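Local coordinates for protein acetyl-CoA acetyltransferase (Bacillus anthracis, PDB 3SS6) that probably catalyses the reversible thiolase condensation of two acetyl-CoA molecules into acetoacetyl-CoA and free coenzyme A, at residues G279-G284 with A388-A393; R358-L363 with G375-C380; E119-S124 with S249-G254. All coordinates share one frame; numbering follows the deposited sequence.

Interaction 1: G279-G284 with A388-A393; sequences GYSVAG and ALFIEA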
loop_
_atom_site.group_PDB
_atom_site.type_symbol
_atom_site.label_atom_id
_atom_site.label_comp_id
_atom_site.label_asym_id
_atom_site.label_seq_id
_atom_site.Cartn_x
_atom_site.Cartn_y
_atom_site.Cartn_z
ATOM N N GLY A 279 13.486 12.884 -43.059
ATOM C CA GLY A 279 12.346 13.648 -42.574
ATOM C C GLY A 279 11.599 12.959 -41.452
ATOM O O GLY A 279 11.837 11.797 -41.162
ATOM N N TYR A 280 10.708 13.698 -40.803
ATOM C CA TYR A 280 9.853 13.139 -39.763
ATOM C C TYR A 280 8.630 14.012 -39.621
ATOM O O TYR A 280 8.662 15.196 -39.982
ATOM C CB TYR A 280 10.594 13.011 -38.414
ATOM C CG TYR A 280 11.457 14.209 -38.077
ATOM C CD1 TYR A 280 10.917 15.331 -37.454
ATOM C CD2 TYR A 280 12.809 14.226 -38.401
ATOM C CE1 TYR A 280 11.706 16.428 -37.164
ATOM C CE2 TYR A 280 13.602 15.316 -38.112
ATOM C CZ TYR A 280 13.043 16.418 -37.488
ATOM O OH TYR A 280 13.815 17.523 -37.202
ATOM N N SER A 281 7.544 13.438 -39.109
ATOM C CA SER A 281 6.293 14.173 -39.015
ATOM C C SER A 281 5.437 13.696 -37.844
ATOM O O SER A 281 5.557 12.555 -37.392
ATOM C CB SER A 281 5.513 14.027 -40.317
ATOM O OG SER A 281 5.321 12.657 -40.603
ATOM N N VAL A 282 4.572 14.588 -37.370
ATOM C CA VAL A 282 3.697 14.315 -36.228
ATOM C C VAL A 282 2.300 14.841 -36.550
ATOM O O VAL A 282 2.151 15.973 -37.018
ATOM C CB VAL A 282 4.216 15.033 -34.956
ATOM C CG1 VAL A 282 3.263 14.824 -33.790
ATOM C CG2 VAL A 282 5.615 14.541 -34.595
ATOM N N ALA A 283 1.275 14.030 -36.303
ATOM C CA ALA A 283 -0.100 14.461 -36.579
ATOM C C ALA A 283 -1.023 14.112 -35.416
ATOM O O ALA A 283 -0.919 13.035 -34.835
ATOM C CB ALA A 283 -0.605 13.816 -37.878
ATOM N N GLY A 284 -1.907 15.034 -35.057
ATOM C CA GLY A 284 -2.868 14.772 -33.998
ATOM C C GLY A 284 -4.238 14.359 -34.506
ATOM O O GLY A 284 -4.775 14.957 -35.441
ATOM N N ALA A 388 5.811 9.687 -37.773
ATOM C CA ALA A 388 6.475 8.954 -38.851
ATOM C C ALA A 388 7.902 9.446 -39.066
ATOM O O ALA A 388 8.194 10.643 -38.943
ATOM C CB ALA A 388 5.672 9.054 -40.150
ATOM N N LEU A 389 8.781 8.504 -39.396
ATOM C CA LEU A 389 10.193 8.775 -39.595
ATOM C C LEU A 389 10.593 8.232 -40.963
ATOM O O LEU A 389 10.245 7.105 -41.317
ATOM C CB LEU A 389 11.003 8.082 -38.488
ATOM C CG LEU A 389 12.515 8.296 -38.521
ATOM C CD1 LEU A 389 12.860 9.769 -38.365
ATOM C CD2 LEU A 389 13.170 7.467 -37.420
ATOM N N PHE A 390 11.306 9.045 -41.738
ATOM C CA PHE A 390 11.641 8.710 -43.124
ATOM C C PHE A 390 13.149 8.591 -43.234
ATOM O O PHE A 390 13.870 9.529 -42.897
ATOM C CB PHE A 390 11.105 9.792 -44.065
ATOM C CG PHE A 390 9.614 9.924 -44.016
ATOM C CD1 PHE A 390 8.819 9.339 -44.990
ATOM C CD2 PHE A 390 9.005 10.590 -42.958
ATOM C CE1 PHE A 390 7.430 9.441 -44.925
ATOM C CE2 PHE A 390 7.620 10.692 -42.879
ATOM C CZ PHE A 390 6.831 10.126 -43.866
ATOM N N ILE A 391 13.624 7.428 -43.666
ATOM C CA ILE A 391 15.060 7.177 -43.704
ATOM C C ILE A 391 15.513 6.597 -45.040
ATOM O O ILE A 391 14.710 6.050 -45.806
ATOM C CB ILE A 391 15.507 6.220 -42.582
ATOM C CG1 ILE A 391 14.895 4.837 -42.783
ATOM C CG2 ILE A 391 15.142 6.774 -41.203
ATOM C CD1 ILE A 391 15.515 3.784 -41.882
ATOM N N GLU A 392 16.801 6.752 -45.327
ATOM C CA GLU A 392 17.403 6.102 -46.493
ATOM C C GLU A 392 18.615 5.321 -46.021
ATOM O O GLU A 392 19.521 5.886 -45.413
ATOM C CB GLU A 392 17.814 7.132 -47.555
ATOM C CG GLU A 392 16.614 7.827 -48.191
ATOM C CD GLU A 392 16.985 8.926 -49.174
ATOM O OE1 GLU A 392 18.155 9.365 -49.202
ATOM O OE2 GLU A 392 16.084 9.355 -49.925
ATOM N N ALA A 393 18.630 4.023 -46.299
ATOM C CA ALA A 393 19.804 3.214 -46.004
ATOM C C ALA A 393 20.937 3.632 -46.934
ATOM O O ALA A 393 20.713 3.956 -48.108
ATOM C CB ALA A 393 19.492 1.733 -46.176
#
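F390 lays the edge of its ring alongside G279, a residue with no side chain of its own: CD2 lies 3.6 Å from G279 O, and further along the same edge CE2 lies 3.8 Å from S281 OG. Both oxygens sit in the plane of the ring, so the polar atoms meet ring hydrogens and not the pi face. S281 OG also packs on A388 CB and is hydrogen-bonded to A297 O of helix 294-305. On the other face of the sheet, L389 CD1 touches Y280 CB at 4.0 Å, carried there by CG standing anti to the backbone N (chi1 -178°), while the tyrosine ring leads away to hydrogen-bond Q106 through its OH. The segments run antiparallel, 171° between directions. F390 N to G279 O, S281 N to A388 O and A388 N to S281 O, each 2.9 Å, fix the register; the return bond from G279 N to F390 O is weak at 3.4 Å. Strands 275-284 and 385-393 are neighbours in the central sheet. Helix 294-305 packs on the face bearing S281, A388 and F390, whereas Y280 reaches helix 93-107 and L389 contacts both that helix and helix 352-370.

Interaction 2: R358-L363 with G375-C380; sequences RITVSL and GIASLC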
loop_
_atom_site.group_PDB
_atom_site.type_symbol
_atom_site.label_atom_id
_atom_site.label_comp_id
_atom_site.label_asym_id
_atom_site.label_seq_id
_atom_site.Cartn_x
_atom_site.Cartn_y
_atom_site.Cartn_z
ATOM N N ARG A 358 12.714 0.817 -31.492
ATOM C CA ARG A 358 12.873 -0.589 -31.888
ATOM C C ARG A 358 12.546 -0.829 -33.364
ATOM O O ARG A 358 13.327 -1.461 -34.089
ATOM C CB ARG A 358 12.014 -1.489 -30.974
ATOM C CG ARG A 358 12.513 -2.935 -30.839
ATOM C CD ARG A 358 12.172 -3.753 -32.105
ATOM N NE ARG A 358 10.728 -3.846 -32.307
ATOM C CZ ARG A 358 10.163 -4.321 -33.415
ATOM N NH1 ARG A 358 10.923 -4.722 -34.422
ATOM N NH2 ARG A 358 8.839 -4.402 -33.514
ATOM N N ILE A 359 11.412 -0.302 -33.823
ATOM C CA ILE A 359 11.022 -0.532 -35.212
ATOM C C ILE A 359 11.968 0.181 -36.167
ATOM O O ILE A 359 12.149 -0.261 -37.304
ATOM C CB ILE A 359 9.534 -0.181 -35.507
ATOM C CG1 ILE A 359 9.261 1.324 -35.367
ATOM C CG2 ILE A 359 8.612 -1.016 -34.612
ATOM C CD1 ILE A 359 7.821 1.727 -35.758
ATOM N N THR A 360 12.591 1.264 -35.701
ATOM C CA THR A 360 13.562 1.981 -36.536
ATOM C C THR A 360 14.847 1.154 -36.667
ATOM O O THR A 360 15.398 1.005 -37.760
ATOM C CB THR A 360 13.848 3.394 -35.988
ATOM O OG1 THR A 360 12.610 4.124 -35.895
ATOM C CG2 THR A 360 14.810 4.152 -36.908
ATOM N N VAL A 361 15.315 0.612 -35.550
ATOM C CA VAL A 361 16.449 -0.323 -35.576
ATOM C C VAL A 361 16.186 -1.457 -36.564
ATOM O O VAL A 361 17.020 -1.768 -37.424
ATOM C CB VAL A 361 16.718 -0.916 -34.174
ATOM C CG1 VAL A 361 17.688 -2.108 -34.249
ATOM C CG2 VAL A 361 17.251 0.137 -33.233
ATOM N N SER A 362 15.027 -2.094 -36.436
ATOM C CA SER A 362 14.695 -3.229 -37.294
ATOM C C SER A 362 14.608 -2.856 -38.777
ATOM O O SER A 362 15.099 -3.584 -39.660
ATOM C CB SER A 362 13.396 -3.869 -36.812
ATOM O OG SER A 362 13.561 -4.327 -35.470
ATOM N N LEU A 363 13.983 -1.718 -39.052
ATOM C CA LEU A 363 13.879 -1.229 -40.417
ATOM C C LEU A 363 15.250 -1.014 -41.045
ATOM O O LEU A 363 15.495 -1.421 -42.179
ATOM C CB LEU A 363 13.092 0.080 -40.442
ATOM C CG LEU A 363 12.890 0.744 -41.802
ATOM C CD1 LEU A 363 12.131 -0.161 -42.773
ATOM C CD2 LEU A 363 12.113 2.044 -41.562
ATOM N N GLY A 375 12.898 3.806 -46.434
ATOM C CA GLY A 375 12.124 3.227 -45.344
ATOM C C GLY A 375 11.227 4.241 -44.659
ATOM O O GLY A 375 11.575 5.413 -44.538
ATOM N N ILE A 376 10.058 3.780 -44.225
ATOM C CA ILE A 376 9.181 4.587 -43.381
ATOM C C ILE A 376 8.893 3.799 -42.121
ATOM O O ILE A 376 8.492 2.636 -42.201
ATOM C CB ILE A 376 7.840 4.873 -44.076
ATOM C CG1 ILE A 376 8.066 5.640 -45.380
ATOM C CG2 ILE A 376 6.924 5.655 -43.148
ATOM C CD1 ILE A 376 6.779 5.839 -46.207
ATOM N N ALA A 377 9.092 4.426 -40.962
ATOM C CA ALA A 377 8.693 3.817 -39.700
ATOM C C ALA A 377 7.645 4.726 -39.061
ATOM O O ALA A 377 7.831 5.937 -38.978
ATOM C CB ALA A 377 9.886 3.644 -38.773
ATOM N N SER A 378 6.546 4.146 -38.600
ATOM C CA SER A 378 5.461 4.969 -38.083
ATOM C C SER A 378 4.641 4.213 -37.064
ATOM O O SER A 378 4.505 2.996 -37.147
ATOM C CB SER A 378 4.558 5.419 -39.241
ATOM O OG SER A 378 3.520 6.281 -38.795
ATOM N N LEU A 379 4.084 4.935 -36.100
ATOM C CA LEU A 379 3.242 4.264 -35.116
ATOM C C LEU A 379 2.209 5.174 -34.494
ATOM O O LEU A 379 2.394 6.383 -34.465
ATOM C CB LEU A 379 4.101 3.568 -34.052
ATOM C CG LEU A 379 4.862 4.356 -32.990
ATOM C CD1 LEU A 379 5.611 3.350 -32.134
ATOM C CD2 LEU A 379 5.828 5.352 -33.615
ATOM N N CYS A 380 1.117 4.571 -34.020
ATOM C CA CYS A 380 0.050 5.293 -33.347
ATOM C C CYS A 380 0.485 5.526 -31.909
ATOM O O CYS A 380 1.424 4.897 -31.419
ATOM C CB CYS A 380 -1.270 4.510 -33.381
ATOM S SG CYS A 380 -1.218 2.919 -32.457
#
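L363 and I359, one turn apart on the helix, are the two bumps that reach the strand, and the methyl of A377 stands between them. L363 projects CD2 onto the backbone at 375-377, 3.7 Å from I376 C and 3.9 Å from A377 CB. The hollow it fills lies over G375, which has no side chain on the helix-facing side of the strand. Chi1 of 180°, with CG anti to the backbone N, extends the leucine toward the strand. I359 works on the other flank of A377. Its CG1 lies between the backbone N and the carbonyl carbon (chi1 66°), and the extended chain drives CD1 to 4.1 Å from A377 CB and 3.8 Å from S378 O, with L379 CB at the margin of contact. The A377 methyl is thus the knob on the strand side. T360 OG1 merely packs on that methyl, 4.0 Å from A377 CB; its hydrogen bond goes to G356 O in its own helix. I376 and S378 point away, toward helix 294-305 (I376 on L302, S378 on I298), and S378 OG is hydrogen-bonded to V387 O of the adjoining strand 385-393. The close approach of the segment axes, 8.4 Å at 160°, is consistent with the small residues G375 and A377 facing the helix. A helix followed by a strand laid back against it, with another helix layer beyond the sheet, is characteristic of the layered alpha-beta-alpha thiolase fold, here in its C-terminal half.

Interaction 3: E119-S124 with S249-G254; sequences EAMSSS and SGLNDG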
loop_
_atom_site.group_PDB
_atom_site.type_symbol
_atom_site.label_atom_id
_atom_site.label_comp_id
_atom_site.label_asym_id
_atom_site.label_seq_id
_atom_site.Cartn_x
_atom_site.Cartn_y
_atom_site.Cartn_z
ATOM N N GLU A 119 11.444 0.457 -22.113
ATOM C CA GLU A 119 10.309 0.226 -21.228
ATOM C C GLU A 119 10.555 -1.064 -20.497
ATOM O O GLU A 119 10.903 -2.084 -21.114
ATOM C CB GLU A 119 8.978 0.125 -21.993
ATOM C CG GLU A 119 7.749 0.503 -21.117
ATOM C CD GLU A 119 7.692 2.019 -20.867
ATOM O OE1 GLU A 119 7.728 2.792 -21.848
ATOM O OE2 GLU A 119 7.650 2.440 -19.695
ATOM N N ALA A 120 10.388 -1.010 -19.183
ATOM C CA ALA A 120 10.466 -2.191 -18.335
ATOM C C ALA A 120 9.089 -2.314 -17.704
ATOM O O ALA A 120 8.842 -1.824 -16.595
ATOM C CB ALA A 120 11.546 -2.022 -17.274
ATOM N N MET A 121 8.169 -2.933 -18.434
ATOM C CA MET A 121 6.786 -2.979 -17.972
ATOM C C MET A 121 6.659 -3.947 -16.795
ATOM O O MET A 121 5.945 -3.657 -15.844
ATOM C CB MET A 121 5.839 -3.322 -19.128
ATOM C CG MET A 121 5.942 -2.281 -20.245
ATOM S SD MET A 121 4.845 -2.501 -21.669
ATOM C CE MET A 121 3.289 -1.869 -21.002
ATOM N N SER A 122 7.380 -5.070 -16.853
ATOM C CA SER A 122 7.300 -6.099 -15.820
ATOM C C SER A 122 7.662 -5.585 -14.429
ATOM O O SER A 122 7.130 -6.067 -13.429
ATOM C CB SER A 122 8.208 -7.286 -16.149
ATOM O OG SER A 122 7.849 -7.930 -17.365
ATOM N N SER A 123 8.598 -4.641 -14.356
ATOM C CA SER A 123 9.077 -4.145 -13.055
ATOM C C SER A 123 8.401 -2.837 -12.637
ATOM O O SER A 123 8.767 -2.215 -11.621
ATOM C CB SER A 123 10.603 -3.974 -13.089
ATOM O OG SER A 123 10.973 -3.052 -14.109
ATOM N N SER A 124 7.410 -2.406 -13.409
ATOM C CA SER A 124 6.728 -1.148 -13.106
ATOM C C SER A 124 5.943 -1.248 -11.800
ATOM O O SER A 124 5.373 -2.297 -11.492
ATOM C CB SER A 124 5.808 -0.743 -14.263
ATOM O OG SER A 124 6.587 -0.390 -15.397
ATOM N N SER A 249 -1.117 -6.566 -29.356
ATOM C CA SER A 249 0.284 -6.644 -28.951
ATOM C C SER A 249 0.351 -7.011 -27.473
ATOM O O SER A 249 -0.633 -6.885 -26.751
ATOM C CB SER A 249 0.989 -5.313 -29.203
ATOM O OG SER A 249 0.389 -4.286 -28.437
ATOM N N GLY A 250 1.515 -7.452 -27.016
ATOM C CA GLY A 250 1.653 -7.801 -25.616
ATOM C C GLY A 250 2.086 -6.641 -24.743
ATOM O O GLY A 250 2.245 -5.497 -25.208
ATOM N N LEU A 251 2.266 -6.955 -23.466
ATOM C CA LEU A 251 2.958 -6.101 -22.517
ATOM C C LEU A 251 4.378 -6.666 -22.486
ATOM O O LEU A 251 4.562 -7.879 -22.340
ATOM C CB LEU A 251 2.314 -6.212 -21.138
ATOM C CG LEU A 251 0.805 -5.922 -21.054
ATOM C CD1 LEU A 251 0.278 -6.113 -19.629
ATOM C CD2 LEU A 251 0.499 -4.525 -21.556
ATOM N N ASN A 252 5.374 -5.807 -22.657
ATOM C CA ASN A 252 6.727 -6.302 -22.918
ATOM C C ASN A 252 7.821 -5.395 -22.387
ATOM O O ASN A 252 7.571 -4.242 -22.028
ATOM C CB ASN A 252 6.931 -6.492 -24.424
ATOM C CG ASN A 252 6.043 -7.573 -25.003
ATOM O OD1 ASN A 252 6.403 -8.763 -25.015
ATOM N ND2 ASN A 252 4.881 -7.175 -25.490
ATOM N N ASP A 253 9.046 -5.929 -22.346
ATOM C CA ASP A 253 10.207 -5.192 -21.837
ATOM C C ASP A 253 11.267 -5.110 -22.927
ATOM O O ASP A 253 11.540 -6.098 -23.603
ATOM C CB ASP A 253 10.809 -5.920 -20.626
ATOM C CG ASP A 253 9.780 -6.232 -19.553
ATOM O OD1 ASP A 253 8.887 -5.395 -19.315
ATOM O OD2 ASP A 253 9.855 -7.314 -18.932
ATOM N N GLY A 254 11.890 -3.953 -23.093
ATOM C CA GLY A 254 12.955 -3.868 -24.086
ATOM C C GLY A 254 13.598 -2.504 -24.149
ATOM O O GLY A 254 13.020 -1.536 -23.696
#
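E119 and G254 form an antiparallel hydrogen-bonded pair, with E119 N to G254 O at 3.0 Å and G254 N to E119 O at 2.9 Å; the chain then enters a type I turn, M121 to S124. D253 grips the start of that turn. Its carboxylate receives S122 N on the syn side of OD1 at 2.9 Å, somewhat out of the carboxylate plane but almost straight at 169°, and S122 OG on the syn lone pair of OD2 at 2.6 Å. M121 N adds a weak, bent bond to OD1. This two-point grip joins the ends of strands 112-120 and 252-262, neighbours in the central sheet, both within the thiolase N-terminal domain. S122 OG also bonds G21 N; S124 N to M121 O closes the turn, and S124 OG reaches back to A120 O. M121 runs past N252, its SD taking a weak bond from N252 N at 3.5 Å. Bent at chi3 (79°), the methionine then brings CE to 3.9 Å from L251 CD2, the side chains crossing at about a right angle. S122 O accepts a hydrogen bond from W133 of a second subunit, while L251 packs on L137 of a third.

Overall arrangement
Interactions 1 and 2 touch directly, their centres about 9 Å apart: L389 N lies 2.8 Å from A377 O and I391 O 3.0 Å from G375 N, both probable hydrogen bonds between consecutive strands. Interaction 3 belongs to the same sheet but to the N-terminal domain, its centre about 25 Å from that of interaction 1 and about 19 Å from that of interaction 2. A bound potassium ion lies about 9 Å from the side chain of Y280 and one lies about 11 Å from that of T360. L379 of interaction 2 packs on S92, next to C91, which is modified to S-hydroxycysteine and is probably the thiolase nucleophile. Interactions 1 and 3 both touch the second subunit.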